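PDB 4UT1: flagellar hook-associated protein from Burkholderia pseudomallei, which probably serves as a structural component of the bacterial flagellum, at the junction that joins the hook to the filament. Local coordinates for residues Q185-I190 and P238-N243; A249-P254 and T276-D281; V546-S551 and F560-N565. All blocks are in the same frame, centred on the assembly; numbering follows the deposited sequence.

Contact 1 of 3, residues Q185-I190 and P238-N243; sequences QLNEQI and PLVVGN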
# COMPACT_ATOMS: atom_id res chain seq x y z
N GLN A 185 36.39 -23.07 21.03
CA GLN A 185 36.81 -24.26 21.79
C GLN A 185 37.94 -24.98 21.07
O GLN A 185 38.91 -25.42 21.69
CB GLN A 185 35.64 -25.22 22.02
CG GLN A 185 34.68 -24.82 23.15
CD GLN A 185 33.48 -25.75 23.27
OE1 GLN A 185 33.61 -26.89 23.69
NE2 GLN A 185 32.30 -25.25 22.90
N LEU A 186 37.82 -25.08 19.75
CA LEU A 186 38.80 -25.77 18.92
C LEU A 186 40.11 -24.98 18.80
O LEU A 186 41.18 -25.58 18.79
CB LEU A 186 38.22 -26.06 17.53
CG LEU A 186 37.15 -27.16 17.58
CD1 LEU A 186 36.37 -27.28 16.26
CD2 LEU A 186 37.79 -28.51 17.93
N ASN A 187 40.02 -23.65 18.71
CA ASN A 187 41.21 -22.81 18.77
C ASN A 187 42.06 -23.16 20.00
O ASN A 187 43.28 -23.34 19.89
CB ASN A 187 40.83 -21.32 18.80
CG ASN A 187 40.45 -20.80 17.42
OD1 ASN A 187 40.80 -21.39 16.40
ND2 ASN A 187 39.74 -19.67 17.39
N GLU A 188 41.41 -23.26 21.16
CA GLU A 188 42.09 -23.58 22.42
C GLU A 188 42.63 -25.01 22.43
O GLU A 188 43.76 -25.26 22.86
CB GLU A 188 41.14 -23.37 23.60
CG GLU A 188 41.71 -23.77 24.97
CD GLU A 188 42.76 -22.80 25.48
OE1 GLU A 188 43.02 -21.78 24.81
OE2 GLU A 188 43.32 -23.06 26.57
N GLN A 189 41.82 -25.96 21.95
CA GLN A 189 42.22 -27.36 21.92
C GLN A 189 43.38 -27.61 20.97
O GLN A 189 44.27 -28.42 21.24
CB GLN A 189 41.03 -28.24 21.53
CG GLN A 189 39.95 -28.31 22.60
CD GLN A 189 38.65 -28.92 22.10
OE1 GLN A 189 38.36 -28.90 20.90
NE2 GLN A 189 37.86 -29.46 23.02
N ILE A 190 43.37 -26.90 19.84
CA ILE A 190 44.43 -27.03 18.85
C ILE A 190 45.74 -26.42 19.36
O ILE A 190 46.80 -27.03 19.23
CB ILE A 190 44.01 -26.37 17.52
CG1 ILE A 190 43.04 -27.29 16.77
CG2 ILE A 190 45.22 -26.07 16.65
CD1 ILE A 190 42.61 -26.76 15.42
N PRO A 238 32.96 -9.22 15.20
CA PRO A 238 33.67 -10.45 15.53
C PRO A 238 32.73 -11.56 16.00
O PRO A 238 31.74 -11.28 16.69
CB PRO A 238 34.62 -10.03 16.66
CG PRO A 238 34.01 -8.81 17.25
CD PRO A 238 33.28 -8.11 16.12
N LEU A 239 33.03 -12.80 15.62
CA LEU A 239 32.30 -13.96 16.12
C LEU A 239 33.21 -14.84 16.97
O LEU A 239 32.78 -15.39 17.98
CB LEU A 239 31.74 -14.78 14.96
CG LEU A 239 30.64 -14.10 14.14
CD1 LEU A 239 30.14 -15.10 13.14
CD2 LEU A 239 29.51 -13.57 15.03
N VAL A 240 34.45 -14.97 16.52
CA VAL A 240 35.47 -15.71 17.26
C VAL A 240 36.75 -14.91 17.28
O VAL A 240 37.21 -14.42 16.25
CB VAL A 240 35.76 -17.09 16.66
CG1 VAL A 240 36.93 -17.76 17.41
CG2 VAL A 240 34.53 -17.98 16.69
N VAL A 241 37.34 -14.78 18.47
CA VAL A 241 38.65 -14.18 18.62
C VAL A 241 39.43 -15.06 19.58
O VAL A 241 39.13 -15.07 20.77
CB VAL A 241 38.58 -12.75 19.16
CG1 VAL A 241 39.98 -12.23 19.49
CG2 VAL A 241 37.88 -11.83 18.18
N GLY A 242 40.39 -15.80 19.05
CA GLY A 242 41.14 -16.78 19.83
C GLY A 242 40.23 -17.81 20.46
O GLY A 242 39.47 -18.50 19.77
N ASN A 243 40.27 -17.92 21.79
CA ASN A 243 39.47 -18.93 22.49
C ASN A 243 38.23 -18.34 23.13
O ASN A 243 37.62 -18.96 24.00
CB ASN A 243 40.33 -19.66 23.55
CG ASN A 243 40.92 -18.71 24.59
OD1 ASN A 243 40.46 -17.58 24.75
ND2 ASN A 243 41.94 -19.18 25.31
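Asn187, on the long helix 134-193, drives its side-chain amide against the turn that follows strand 238-241, and ND2 donates to the backbone O of Gly242 at 2.7 Å. The bond is nearly straight, 165° at the hydrogen, and the acceptor lies almost in the plane of the Asn187 amide, whereas the nitrogen stands tilted from the plane of the Gly242 carbonyl. This is the close-packed half of the contact. Asn187 CB also rests on that carbonyl oxygen, 3.3 Å from Gly242 O, and Val240 CG1 comes up obliquely to 3.4 Å from Asn187 ND2. Both ends of the buried amide are used: ND2 has a second acceptor in Tyr229 O, and OD1 accepts from Arg207 of helix 201-215, which together fix the rotation of the group.

One residue along the helix, the contact passes to the solvent side, where Glu188 and Asn243 are exposed. Glu188 leaves the helix with CG anti to the backbone N (chi1 176°) and then bends at chi2, which carries its carboxylate alongside the side chain of Asn243. Asn243 ND2 gives an almost linear bond to Glu188 OE1 at 2.9 Å, but reaches it from above the carboxylate plane, with the two flat groups 52° apart. Nearer the backbones, Glu188 CB and Asn243 CB lie 3.8 Å apart.

The two bonds run in opposite senses: Asn187 of the helix donates to a backbone carbonyl of the turn, and Asn243 of the turn donates to Glu188 at the surface, where water would be expected to compete; the inner bond is probably the firmer fastening.

Contact 2 of 3, residues A249-P254 and T276-D281; sequences ATVASP and TQYLPD. With EDO (1,2-ethanediol), chain O.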
# COMPACT_ATOMS: atom_id res chain seq x y z
N ALA A 249 22.09 -12.45 19.16
CA ALA A 249 20.72 -12.71 19.57
C ALA A 249 19.74 -12.09 18.57
O ALA A 249 20.10 -11.20 17.80
CB ALA A 249 20.46 -12.17 20.97
N THR A 250 18.51 -12.59 18.58
CA THR A 250 17.44 -11.89 17.89
C THR A 250 16.63 -11.12 18.94
O THR A 250 16.39 -11.61 20.05
CB THR A 250 16.50 -12.83 17.11
OG1 THR A 250 15.94 -13.81 17.99
CG2 THR A 250 17.22 -13.52 15.96
N VAL A 251 16.24 -9.91 18.58
CA VAL A 251 15.34 -9.11 19.40
C VAL A 251 14.39 -8.38 18.44
O VAL A 251 14.66 -8.30 17.24
CB VAL A 251 16.10 -8.10 20.27
CG1 VAL A 251 17.08 -8.82 21.19
CG2 VAL A 251 16.84 -7.11 19.40
N ALA A 252 13.29 -7.87 18.96
CA ALA A 252 12.37 -7.07 18.14
C ALA A 252 13.15 -5.91 17.54
O ALA A 252 13.93 -5.25 18.24
CB ALA A 252 11.20 -6.58 18.97
N SER A 253 12.99 -5.68 16.24
CA SER A 253 13.72 -4.59 15.60
C SER A 253 13.22 -3.25 16.12
O SER A 253 12.04 -3.09 16.44
CB SER A 253 13.59 -4.66 14.08
OG SER A 253 12.44 -3.98 13.64
N PRO A 254 14.14 -2.28 16.25
CA PRO A 254 13.79 -0.98 16.83
C PRO A 254 12.84 -0.18 15.92
O PRO A 254 12.20 0.75 16.40
CB PRO A 254 15.15 -0.27 16.97
CG PRO A 254 16.06 -0.96 16.01
CD PRO A 254 15.54 -2.38 15.83
N THR A 276 23.74 -3.77 24.12
CA THR A 276 23.33 -4.54 22.95
C THR A 276 23.60 -3.74 21.69
O THR A 276 23.24 -2.56 21.60
CB THR A 276 21.85 -4.89 23.03
OG1 THR A 276 21.10 -3.68 23.10
CG2 THR A 276 21.58 -5.73 24.27
N GLN A 277 24.28 -4.37 20.74
CA GLN A 277 24.64 -3.72 19.49
C GLN A 277 23.69 -4.13 18.38
O GLN A 277 23.56 -5.31 18.07
CB GLN A 277 26.07 -4.06 19.08
CG GLN A 277 27.12 -3.42 19.94
CD GLN A 277 26.82 -1.96 20.22
OE1 GLN A 277 26.64 -1.58 21.37
NE2 GLN A 277 26.76 -1.14 19.17
N TYR A 278 23.03 -3.15 17.78
CA TYR A 278 22.12 -3.43 16.67
C TYR A 278 22.86 -3.53 15.35
O TYR A 278 23.31 -2.52 14.81
CB TYR A 278 21.07 -2.33 16.52
CG TYR A 278 20.00 -2.27 17.57
CD1 TYR A 278 19.06 -3.27 17.70
CD2 TYR A 278 19.90 -1.15 18.40
CE1 TYR A 278 18.06 -3.19 18.66
CE2 TYR A 278 18.90 -1.06 19.35
CZ TYR A 278 17.99 -2.08 19.48
OH TYR A 278 17.01 -1.96 20.44
N LEU A 279 22.96 -4.74 14.81
CA LEU A 279 23.56 -4.92 13.49
C LEU A 279 22.52 -4.65 12.39
O LEU A 279 21.48 -5.30 12.34
CB LEU A 279 24.12 -6.34 13.36
CG LEU A 279 24.87 -6.89 14.57
CD1 LEU A 279 25.35 -8.30 14.29
CD2 LEU A 279 26.04 -5.99 14.95
N PRO A 280 22.81 -3.69 11.50
CA PRO A 280 21.89 -3.32 10.41
C PRO A 280 21.58 -4.50 9.50
O PRO A 280 22.51 -5.21 9.11
CB PRO A 280 22.66 -2.24 9.65
CG PRO A 280 23.71 -1.75 10.61
CD PRO A 280 24.07 -2.93 11.44
N ASP A 281 20.31 -4.72 9.16
CA ASP A 281 19.93 -5.83 8.28
C ASP A 281 20.79 -5.87 7.02
O ASP A 281 21.24 -6.93 6.59
CB ASP A 281 18.45 -5.74 7.89
CG ASP A 281 17.51 -6.05 9.04
OD1 ASP A 281 17.98 -6.24 10.17
OD2 ASP A 281 16.29 -6.08 8.81
C1 EDO O . 19.56 -2.04 13.24
O1 EDO O . 18.63 -1.24 13.97
C2 EDO O . 18.84 -3.28 12.74
O2 EDO O . 19.39 -4.44 13.39
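Tyr278 lies against Pro254, its ring covered on one face by the proline, in a contact at the surface of the molecule. From its CB, the tyrosine first meets a 1,2-ethanediol, probably from the crystallisation liquor, whose C1 is 3.6 Å from Tyr278 CB. CG follows, standing opposite the carbonyl carbon (chi1 -72°), which turns the ring toward residues 249-254; the diol oxygen O1 is 4.0 Å from Tyr278 CG. Farther out, CD1 and CE1 pass along the proline ring, and Tyr278 CE1 makes the nearest approach, 3.9 Å from Pro254 CD. CE1 also meets Val251 CG2 at 4.2 Å, the valine side chain set roughly perpendicular to that of the tyrosine. CZ, next to the hydroxyl, is 4.1 Å from Pro254 CG. That same CG stands 4.0 Å from the centroid of the Tyr278 ring and only 12° off its normal, a CH-pi contact over the centre of the face. The proline and the tyrosine side chains run antiparallel alongside each other.

The diol lies beside this pair: its O1 touches Pro254 CG, while its O2 is modelled so close to Leu279 O that the hydrogen bond between them is doubtful in detail. Thr261 supplies it with a further hydrogen-bonding partner.

Strand 260-265 runs between the two segments, pairing with Val251 through Thr261 on one flank and with Gln277 through Ser264 on the other, so the tyrosine reaches from the edge strand 277-278 across strand 260-265 to strand 244-252. Thr250, next to Val251 in the strand, packs on Leu169 and Val173 of helix 134-193, while Asp281 forms a salt bridge with Arg296 of helix 287-322.

Contact 3 of 3, residues V546-S551 and F560-N565; sequences VSVSLS and FTIGAN. With EDO (1,2-ethanediol), chain J.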
# COMPACT_ATOMS: atom_id res chain seq x y z
N VAL A 546 -23.63 19.83 -9.20
CA VAL A 546 -24.64 19.31 -10.12
C VAL A 546 -24.24 19.58 -11.56
O VAL A 546 -23.88 20.71 -11.91
CB VAL A 546 -26.01 19.92 -9.84
CG1 VAL A 546 -27.04 19.44 -10.89
CG2 VAL A 546 -26.47 19.54 -8.44
N SER A 547 -24.27 18.54 -12.39
CA SER A 547 -23.96 18.68 -13.81
C SER A 547 -25.13 18.24 -14.67
O SER A 547 -25.75 17.21 -14.42
CB SER A 547 -22.72 17.87 -14.19
OG SER A 547 -21.54 18.44 -13.62
N VAL A 548 -25.42 19.03 -15.70
CA VAL A 548 -26.41 18.65 -16.70
C VAL A 548 -25.96 19.06 -18.10
O VAL A 548 -25.20 20.02 -18.26
CB VAL A 548 -27.80 19.29 -16.43
CG1 VAL A 548 -28.41 18.71 -15.17
CG2 VAL A 548 -27.70 20.83 -16.32
N SER A 549 -26.43 18.33 -19.12
CA SER A 549 -26.15 18.68 -20.51
C SER A 549 -27.44 18.94 -21.26
O SER A 549 -28.39 18.17 -21.12
CB SER A 549 -25.35 17.58 -21.21
OG SER A 549 -24.07 17.45 -20.63
N LEU A 550 -27.47 20.01 -22.04
CA LEU A 550 -28.61 20.34 -22.89
C LEU A 550 -28.18 20.35 -24.35
O LEU A 550 -27.13 20.89 -24.70
CB LEU A 550 -29.20 21.69 -22.50
CG LEU A 550 -30.42 22.22 -23.26
CD1 LEU A 550 -31.64 21.34 -23.03
CD2 LEU A 550 -30.68 23.66 -22.86
N SER A 551 -28.99 19.74 -25.21
CA SER A 551 -28.74 19.82 -26.64
C SER A 551 -30.07 20.11 -27.31
O SER A 551 -31.11 20.13 -26.65
CB SER A 551 -28.12 18.53 -27.17
OG SER A 551 -29.03 17.46 -27.07
N PHE A 560 -36.75 23.24 -18.21
CA PHE A 560 -36.03 22.04 -17.81
C PHE A 560 -35.84 22.11 -16.30
O PHE A 560 -35.40 23.14 -15.77
CB PHE A 560 -34.71 21.94 -18.57
CG PHE A 560 -34.90 22.09 -20.05
CD1 PHE A 560 -34.93 23.35 -20.63
CD2 PHE A 560 -35.16 20.98 -20.85
CE1 PHE A 560 -35.16 23.51 -21.99
CE2 PHE A 560 -35.39 21.12 -22.21
CZ PHE A 560 -35.40 22.40 -22.78
N THR A 561 -36.20 21.04 -15.60
CA THR A 561 -36.17 21.05 -14.15
C THR A 561 -34.97 20.27 -13.61
O THR A 561 -34.43 19.39 -14.29
CB THR A 561 -37.45 20.45 -13.54
OG1 THR A 561 -37.60 19.09 -13.99
CG2 THR A 561 -38.66 21.25 -13.97
N ILE A 562 -34.57 20.65 -12.40
CA ILE A 562 -33.49 19.99 -11.67
C ILE A 562 -33.93 19.86 -10.23
O ILE A 562 -34.31 20.84 -9.60
CB ILE A 562 -32.16 20.77 -11.74
CG1 ILE A 562 -31.62 20.80 -13.17
CG2 ILE A 562 -31.12 20.13 -10.83
CD1 ILE A 562 -30.49 21.80 -13.37
N GLY A 563 -33.87 18.65 -9.68
CA GLY A 563 -34.29 18.46 -8.31
C GLY A 563 -33.88 17.09 -7.82
O GLY A 563 -33.19 16.36 -8.53
N ALA A 564 -34.32 16.75 -6.62
CA ALA A 564 -34.00 15.45 -6.03
C ALA A 564 -34.66 14.32 -6.82
O ALA A 564 -35.76 14.48 -7.35
CB ALA A 564 -34.44 15.41 -4.57
N ASN A 565 -33.98 13.18 -6.89
CA ASN A 565 -34.48 12.04 -7.66
C ASN A 565 -35.48 11.22 -6.87
O ASN A 565 -35.31 10.99 -5.67
CB ASN A 565 -33.31 11.15 -8.11
CG ASN A 565 -33.77 9.97 -8.95
OD1 ASN A 565 -34.90 9.93 -9.43
ND2 ASN A 565 -32.87 9.01 -9.14
C1 EDO J . -34.64 8.19 -13.53
O1 EDO J . -34.65 9.10 -14.65
C2 EDO J . -35.17 8.92 -12.29
O2 EDO J . -35.72 7.98 -11.37
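Asn565 OD1 accepts a 2.9 Å hydrogen bond from O2 of a 1,2-ethanediol, probably a crystallisation additive, and on the other branch of the same amide ND2 bonds to Ser448 O. The diol also reaches Gln466 and so spans from the end of strand 559-564 to strand 463-470. Between the strands themselves the contact is wholly apolar and buried.

Leu550 and Phe560 make its aromatic end. The leucine, with CG anti to the backbone N (chi1 -179°), extends CD1 over one face of the phenyl ring, 4.0 Å from the ring centroid and 16° off the normal. This CH-pi contact is shifted toward the rim, and Leu550 CD1 comes closest to Phe560 CE2, at 3.8 Å. The two side chains are nearly perpendicular.

Ile562 serves the other two partners with separate branches. Its CD1 meets the tip of Val548 head on, 4.1 Å from Val548 CG1 and nearly as close to CG2. The shorter branch, CG2, turns toward Val546, and Ile562 CG2 lies 4.1 Å from Val546 CG1 as the side chains pass one another. Ile464, which touches Val548 and Phe560, and Ala452, which touches Val548 and Ile562, continue this core into the adjoining strands.

Val546, Val548 and Leu550 on one strand and Phe560 and Ile562 on the other point inward, and the axes of the two segments approach to 9.8 Å at an angle of 152°. Strand 546-551 belongs to one five-stranded antiparallel sheet and strand 559-564 to another, facing it: the apolar core between two facing sheets typical of a beta-sandwich, here in the D3 domain.

In the fold
Contacts 1 and 2 both reach one antiparallel sheet, in which strands 238-241 and 244-252 are neighbours; their centres are 24 Å apart and their nearest atoms about 7 Å. Both lie in the range of the FlgK helical domain, and helix 134-193 runs past both: it supplies one side of contact 1 and packs against Thr250 of contact 2. Contact 3 sits in the D3 domain on the opposite side of the chain's centre, its centre 87 Å from that of contact 1 and 64 Å from that of contact 2. Ethanediol molecules accompany contacts 2 and 3. The three contacts follow one another along the chain, each closing before the next opens.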